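Local coordinates for WbbM protein (Klebsiella pneumoniae, PDB 6U4B), which is probably a bifunctional glycosyltransferase that polymerises an O-antigen polysaccharide, working as a trimer and carrying bound magnesium, at residues A[522-534]-A[551-565]. Numbering follows the deposited sequence.
Sequences PLEWNVYHGNGNT and AARKKPKMIHYAGEN. With MG (magnesium ion), chain C.
Ala552, on the last turn of helix 543-554, turns its methyl toward residues 522-534, where its CB meets Glu524 OE1 at 3.6 Å and touches CG of Leu523 and CG2 of Val527, each 3.9 Å away; a small residue suits so close an approach of helix and chain. Arg553 starts out away from residues 522-534, but its chain, long enough to return, lies over CG1 of Val527 and bends at chi3 (74°), bringing NH1 back to a weak hydrogen bond with the carbonyl O of His529, while NH2 forms a salt bridge with Asp574. Pro556 packs its CB against CG2 of Val527. Lysine suits position 557: its aliphatic chain covers one face of the Trp525 indole, CB standing 3.7 Å from the centroid of the six-membered ring in a CH-pi contact, and its NZ forms a salt bridge with Glu417. The carbonyl O of Glu524 accepts from both Lys557 N and Met558 N.

From here the chains pair as parallel strands, Val527 N giving to Met558 O and His560 N to Val527 O, which completes the beta-alpha-beta unit of strand 527-528, helix 543-554 and strand 558-560 in the glycosyltransferase family 8 region. Histidine's two ring nitrogens both serve at 560: NE2 binds magnesium at 2.1 Å, with Asp406 and Asp408, and ND1 donates to a lone pair of Asn526 OD1 (3.1 Å), a second-shell bond that helps fix the ring's rotation; Gln473 holds the Asn526 amide nitrogen in turn. Tyr561, centre of an inverse gamma turn, directs a ring edge at the face of His529, planes 62° apart, and lays its CA over that ring in a CH-pi contact. Ala562 sets its methyl at the Tyr528 ring edge. The Asn531 carbonyl can accept from successive backbone N-H groups: OD1 takes a weak bond from Glu564 N and an almost straight one (177°) from Asn565 N, while Asn565 O accepts from His529 NE2 at 3.0 Å.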
loop_
_atom_site.group_PDB
_atom_site.type_symbol
_atom_site.label_atom_id
_atom_site.label_comp_id
_atom_site.label_asym_id
_atom_site.label_seq_id
_atom_site.Cartn_x
_atom_site.Cartn_y
_atom_site.Cartn_z
ATOM N N PRO A 522 32.913 1.222 -4.930
ATOM C CA PRO A 522 32.603 2.638 -5.156
ATOM C C PRO A 522 31.723 3.200 -4.048
ATOM O O PRO A 522 30.962 2.479 -3.396
ATOM C CB PRO A 522 31.880 2.638 -6.509
ATOM C CG PRO A 522 31.432 1.228 -6.718
ATOM C CD PRO A 522 32.448 0.366 -6.033
ATOM N N LEU A 523 31.843 4.512 -3.839
ATOM C CA LEU A 523 31.182 5.171 -2.718
ATOM C C LEU A 523 29.662 5.084 -2.803
ATOM O O LEU A 523 28.986 5.276 -1.786
ATOM C CB LEU A 523 31.635 6.632 -2.651
ATOM C CG LEU A 523 31.225 7.494 -1.457
ATOM C CD1 LEU A 523 31.543 6.806 -0.139
ATOM C CD2 LEU A 523 31.934 8.832 -1.545
ATOM N N GLU A 524 29.111 4.793 -3.985
ATOM C CA GLU A 524 27.664 4.667 -4.130
ATOM C C GLU A 524 27.090 3.540 -3.280
ATOM O O GLU A 524 25.880 3.523 -3.029
ATOM C CB GLU A 524 27.292 4.434 -5.599
ATOM C CG GLU A 524 27.508 5.630 -6.520
ATOM C CD GLU A 524 28.973 5.896 -6.822
ATOM O OE1 GLU A 524 29.365 7.081 -6.870
ATOM O OE2 GLU A 524 29.728 4.920 -7.013
ATOM N N TRP A 525 27.923 2.604 -2.830
ATOM C CA TRP A 525 27.463 1.455 -2.064
ATOM C C TRP A 525 27.459 1.693 -0.559
ATOM O O TRP A 525 27.100 0.782 0.194
ATOM C CB TRP A 525 28.317 0.226 -2.394
ATOM C CG TRP A 525 27.786 -0.544 -3.560
ATOM C CD1 TRP A 525 28.353 -0.667 -4.795
ATOM C CD2 TRP A 525 26.559 -1.282 -3.605
ATOM N NE1 TRP A 525 27.557 -1.444 -5.605
ATOM C CE2 TRP A 525 26.450 -1.833 -4.897
ATOM C CE3 TRP A 525 25.543 -1.530 -2.677
ATOM C CZ2 TRP A 525 25.367 -2.621 -5.283
ATOM C CZ3 TRP A 525 24.468 -2.312 -3.062
ATOM C CH2 TRP A 525 24.388 -2.848 -4.353
ATOM N N ASN A 526 27.838 2.887 -0.104
ATOM C CA ASN A 526 27.814 3.200 1.320
ATOM C C ASN A 526 27.688 4.706 1.519
ATOM O O ASN A 526 28.627 5.358 1.986
ATOM C CB ASN A 526 29.071 2.667 2.012
ATOM C CG ASN A 526 28.910 2.560 3.517
ATOM O OD1 ASN A 526 28.098 3.259 4.122
ATOM N ND2 ASN A 526 29.690 1.678 4.130
ATOM N N VAL A 527 26.530 5.263 1.182
ATOM C CA VAL A 527 26.326 6.707 1.193
ATOM C C VAL A 527 25.759 7.104 2.552
ATOM O O VAL A 527 24.640 6.724 2.906
ATOM C CB VAL A 527 25.401 7.148 0.052
ATOM C CG1 VAL A 527 25.187 8.658 0.085
ATOM C CG2 VAL A 527 25.979 6.719 -1.289
ATOM N N TYR A 528 26.535 7.870 3.317
ATOM C CA TYR A 528 26.018 8.446 4.550
ATOM C C TYR A 528 24.857 9.381 4.240
ATOM O O TYR A 528 24.913 10.177 3.297
ATOM C CB TYR A 528 27.110 9.220 5.288
ATOM C CG TYR A 528 28.257 8.385 5.808
ATOM C CD1 TYR A 528 29.454 8.307 5.110
ATOM C CD2 TYR A 528 28.152 7.694 7.009
ATOM C CE1 TYR A 528 30.509 7.557 5.583
ATOM C CE2 TYR A 528 29.203 6.940 7.493
ATOM C CZ TYR A 528 30.379 6.875 6.775
ATOM O OH TYR A 528 31.432 6.128 7.251
ATOM N N HIS A 529 23.795 9.287 5.039
ATOM C CA HIS A 529 22.679 10.207 4.875
ATOM C C HIS A 529 22.983 11.595 5.424
ATOM O O HIS A 529 22.233 12.533 5.136
ATOM C CB HIS A 529 21.418 9.641 5.536
ATOM C CG HIS A 529 21.424 9.721 7.031
ATOM N ND1 HIS A 529 22.461 9.242 7.800
ATOM C CD2 HIS A 529 20.510 10.215 7.899
ATOM C CE1 HIS A 529 22.189 9.443 9.077
ATOM N NE2 HIS A 529 21.010 10.031 9.165
ATOM N N GLY A 530 24.058 11.747 6.197
ATOM C CA GLY A 530 24.513 13.046 6.644
ATOM C C GLY A 530 23.994 13.504 7.989
ATOM O O GLY A 530 24.300 14.634 8.393
ATOM N N ASN A 531 23.234 12.673 8.692
ATOM C CA ASN A 531 22.619 13.030 9.986
ATOM C C ASN A 531 21.741 14.263 9.753
ATOM O O ASN A 531 21.099 14.377 8.697
ATOM C CB ASN A 531 23.688 13.199 11.050
ATOM C CG ASN A 531 23.886 11.948 11.881
ATOM O OD1 ASN A 531 23.004 11.551 12.641
ATOM N ND2 ASN A 531 25.053 11.327 11.750
ATOM N N GLY A 532 21.685 15.197 10.706
ATOM C CA GLY A 532 20.897 16.399 10.508
ATOM C C GLY A 532 21.610 17.462 9.703
ATOM O O GLY A 532 20.960 18.298 9.069
ATOM N N ASN A 533 22.941 17.447 9.708
ATOM C CA ASN A 533 23.741 18.438 8.994
ATOM C C ASN A 533 24.815 17.716 8.194
ATOM O O ASN A 533 25.728 17.117 8.771
ATOM C CB ASN A 533 24.365 19.444 9.961
ATOM C CG ASN A 533 23.932 20.866 9.676
ATOM O OD1 ASN A 533 23.045 21.103 8.855
ATOM N ND2 ASN A 533 24.552 21.823 10.356
ATOM N N THR A 534 24.707 17.777 6.868
ATOM C CA THR A 534 25.674 17.154 5.977
ATOM C C THR A 534 26.703 18.135 5.431
ATOM O O THR A 534 27.671 17.703 4.798
ATOM C CB THR A 534 24.955 16.475 4.805
ATOM O OG1 THR A 534 25.921 15.904 3.916
ATOM C CG2 THR A 534 24.109 17.486 4.046
ATOM N N ALA A 551 28.634 13.136 -5.921
ATOM C CA ALA A 551 28.136 12.300 -7.008
ATOM C C ALA A 551 27.445 11.049 -6.475
ATOM O O ALA A 551 26.419 10.622 -7.016
ATOM C CB ALA A 551 29.280 11.924 -7.947
ATOM N N ALA A 552 27.991 10.451 -5.412
ATOM C CA ALA A 552 27.388 9.247 -4.847
ATOM C C ALA A 552 26.031 9.545 -4.221
ATOM O O ALA A 552 25.115 8.720 -4.302
ATOM C CB ALA A 552 28.327 8.621 -3.816
ATOM N N ARG A 553 25.880 10.718 -3.597
ATOM C CA ARG A 553 24.597 11.074 -2.998
ATOM C C ARG A 553 23.488 11.157 -4.038
ATOM O O ARG A 553 22.321 10.897 -3.721
ATOM C CB ARG A 553 24.703 12.407 -2.255
ATOM C CG ARG A 553 25.294 12.313 -0.865
ATOM C CD ARG A 553 25.287 13.671 -0.177
ATOM N NE ARG A 553 23.957 14.078 0.267
ATOM C CZ ARG A 553 23.430 13.747 1.443
ATOM N NH1 ARG A 553 24.120 12.995 2.291
ATOM N NH2 ARG A 553 22.213 14.165 1.769
ATOM N N LYS A 554 23.827 11.509 -5.280
ATOM C CA LYS A 554 22.812 11.729 -6.302
ATOM C C LYS A 554 22.207 10.436 -6.835
ATOM O O LYS A 554 21.076 10.462 -7.332
ATOM C CB LYS A 554 23.400 12.551 -7.452
ATOM C CG LYS A 554 23.824 13.950 -7.028
ATOM C CD LYS A 554 24.333 14.780 -8.197
ATOM C CE LYS A 554 23.193 15.242 -9.088
ATOM N NZ LYS A 554 22.297 16.203 -8.386
ATOM N N LYS A 555 22.917 9.309 -6.744
ATOM C CA LYS A 555 22.376 8.014 -7.161
ATOM C C LYS A 555 22.941 6.919 -6.266
ATOM O O LYS A 555 23.730 6.075 -6.704
ATOM C CB LYS A 555 22.691 7.742 -8.631
ATOM C CG LYS A 555 21.754 6.736 -9.273
ATOM C CD LYS A 555 20.310 7.209 -9.181
ATOM C CE LYS A 555 19.341 6.123 -9.620
ATOM N NZ LYS A 555 17.923 6.542 -9.442
ATOM N N PRO A 556 22.539 6.896 -4.995
ATOM C CA PRO A 556 23.090 5.895 -4.075
ATOM C C PRO A 556 22.614 4.498 -4.423
ATOM O O PRO A 556 21.513 4.298 -4.941
ATOM C CB PRO A 556 22.557 6.332 -2.702
ATOM C CG PRO A 556 22.032 7.726 -2.900
ATOM C CD PRO A 556 21.579 7.785 -4.322
ATOM N N LYS A 557 23.473 3.519 -4.138
ATOM C CA LYS A 557 23.067 2.123 -4.198
ATOM C C LYS A 557 22.773 1.542 -2.824
ATOM O O LYS A 557 22.024 0.561 -2.729
ATOM C CB LYS A 557 24.137 1.290 -4.912
ATOM C CG LYS A 557 24.276 1.666 -6.380
ATOM C CD LYS A 557 25.146 0.698 -7.157
ATOM C CE LYS A 557 25.097 1.013 -8.645
ATOM N NZ LYS A 557 26.091 0.228 -9.427
ATOM N N MET A 558 23.328 2.136 -1.769
ATOM C CA MET A 558 22.939 1.823 -0.401
ATOM C C MET A 558 23.044 3.101 0.414
ATOM O O MET A 558 24.042 3.819 0.316
ATOM C CB MET A 558 23.816 0.716 0.205
ATOM C CG MET A 558 23.503 0.394 1.665
ATOM S SD MET A 558 24.352 1.445 2.870
ATOM C CE MET A 558 25.850 0.502 3.166
ATOM N N ILE A 559 22.020 3.371 1.214
ATOM C CA ILE A 559 21.962 4.553 2.062
ATOM C C ILE A 559 22.227 4.110 3.494
ATOM O O ILE A 559 21.547 3.218 4.010
ATOM C CB ILE A 559 20.605 5.260 1.940
ATOM C CG1 ILE A 559 20.387 5.725 0.500
ATOM C CG2 ILE A 559 20.519 6.420 2.916
ATOM C CD1 ILE A 559 18.953 6.092 0.178
ATOM N N HIS A 560 23.216 4.724 4.134
ATOM C CA HIS A 560 23.634 4.352 5.479
ATOM C C HIS A 560 23.174 5.438 6.444
ATOM O O HIS A 560 23.691 6.561 6.417
ATOM C CB HIS A 560 25.148 4.159 5.542
ATOM C CG HIS A 560 25.610 3.417 6.756
ATOM N ND1 HIS A 560 26.923 3.042 6.945
ATOM C CD2 HIS A 560 24.932 2.977 7.843
ATOM C CE1 HIS A 560 27.034 2.402 8.096
ATOM N NE2 HIS A 560 25.841 2.349 8.660
ATOM N N TYR A 561 22.215 5.101 7.307
ATOM C CA TYR A 561 21.745 6.051 8.306
ATOM C C TYR A 561 22.617 6.002 9.551
ATOM O O TYR A 561 22.110 5.928 10.676
ATOM C CB TYR A 561 20.285 5.784 8.658
ATOM C CG TYR A 561 19.379 5.853 7.458
ATOM C CD1 TYR A 561 19.023 4.703 6.771
ATOM C CD2 TYR A 561 18.908 7.071 6.987
ATOM C CE1 TYR A 561 18.206 4.760 5.663
ATOM C CE2 TYR A 561 18.088 7.140 5.880
ATOM C CZ TYR A 561 17.741 5.980 5.223
ATOM O OH TYR A 561 16.927 6.037 4.120
ATOM N N ALA A 562 23.931 6.053 9.359
ATOM C CA ALA A 562 24.847 6.012 10.486
ATOM C C ALA A 562 24.792 7.318 11.264
ATOM O O ALA A 562 24.796 8.408 10.687
ATOM C CB ALA A 562 26.271 5.741 10.009
ATOM N N GLY A 563 24.728 7.201 12.585
ATOM C CA GLY A 563 24.782 8.373 13.432
ATOM C C GLY A 563 23.670 8.458 14.454
ATOM O O GLY A 563 23.110 7.442 14.878
ATOM N N GLU A 564 23.338 9.688 14.840
ATOM C CA GLU A 564 22.410 9.970 15.928
ATOM C C GLU A 564 20.970 10.127 15.456
ATOM O O GLU A 564 20.042 9.697 16.151
ATOM C CB GLU A 564 22.864 11.233 16.662
ATOM C CG GLU A 564 23.402 12.316 15.730
ATOM C CD GLU A 564 23.965 13.513 16.473
ATOM O OE1 GLU A 564 23.549 13.748 17.626
ATOM O OE2 GLU A 564 24.829 14.215 15.906
ATOM N N ASN A 565 20.758 10.737 14.291
ATOM C CA ASN A 565 19.420 11.042 13.790
ATOM C C ASN A 565 18.989 9.938 12.830
ATOM O O ASN A 565 19.349 9.947 11.650
ATOM C CB ASN A 565 19.396 12.410 13.118
ATOM C CG ASN A 565 19.699 13.536 14.086
ATOM O OD1 ASN A 565 19.212 13.544 15.218
ATOM N ND2 ASN A 565 20.515 14.489 13.649
HETATM MG MG MG C . 25.674 1.562 10.555
#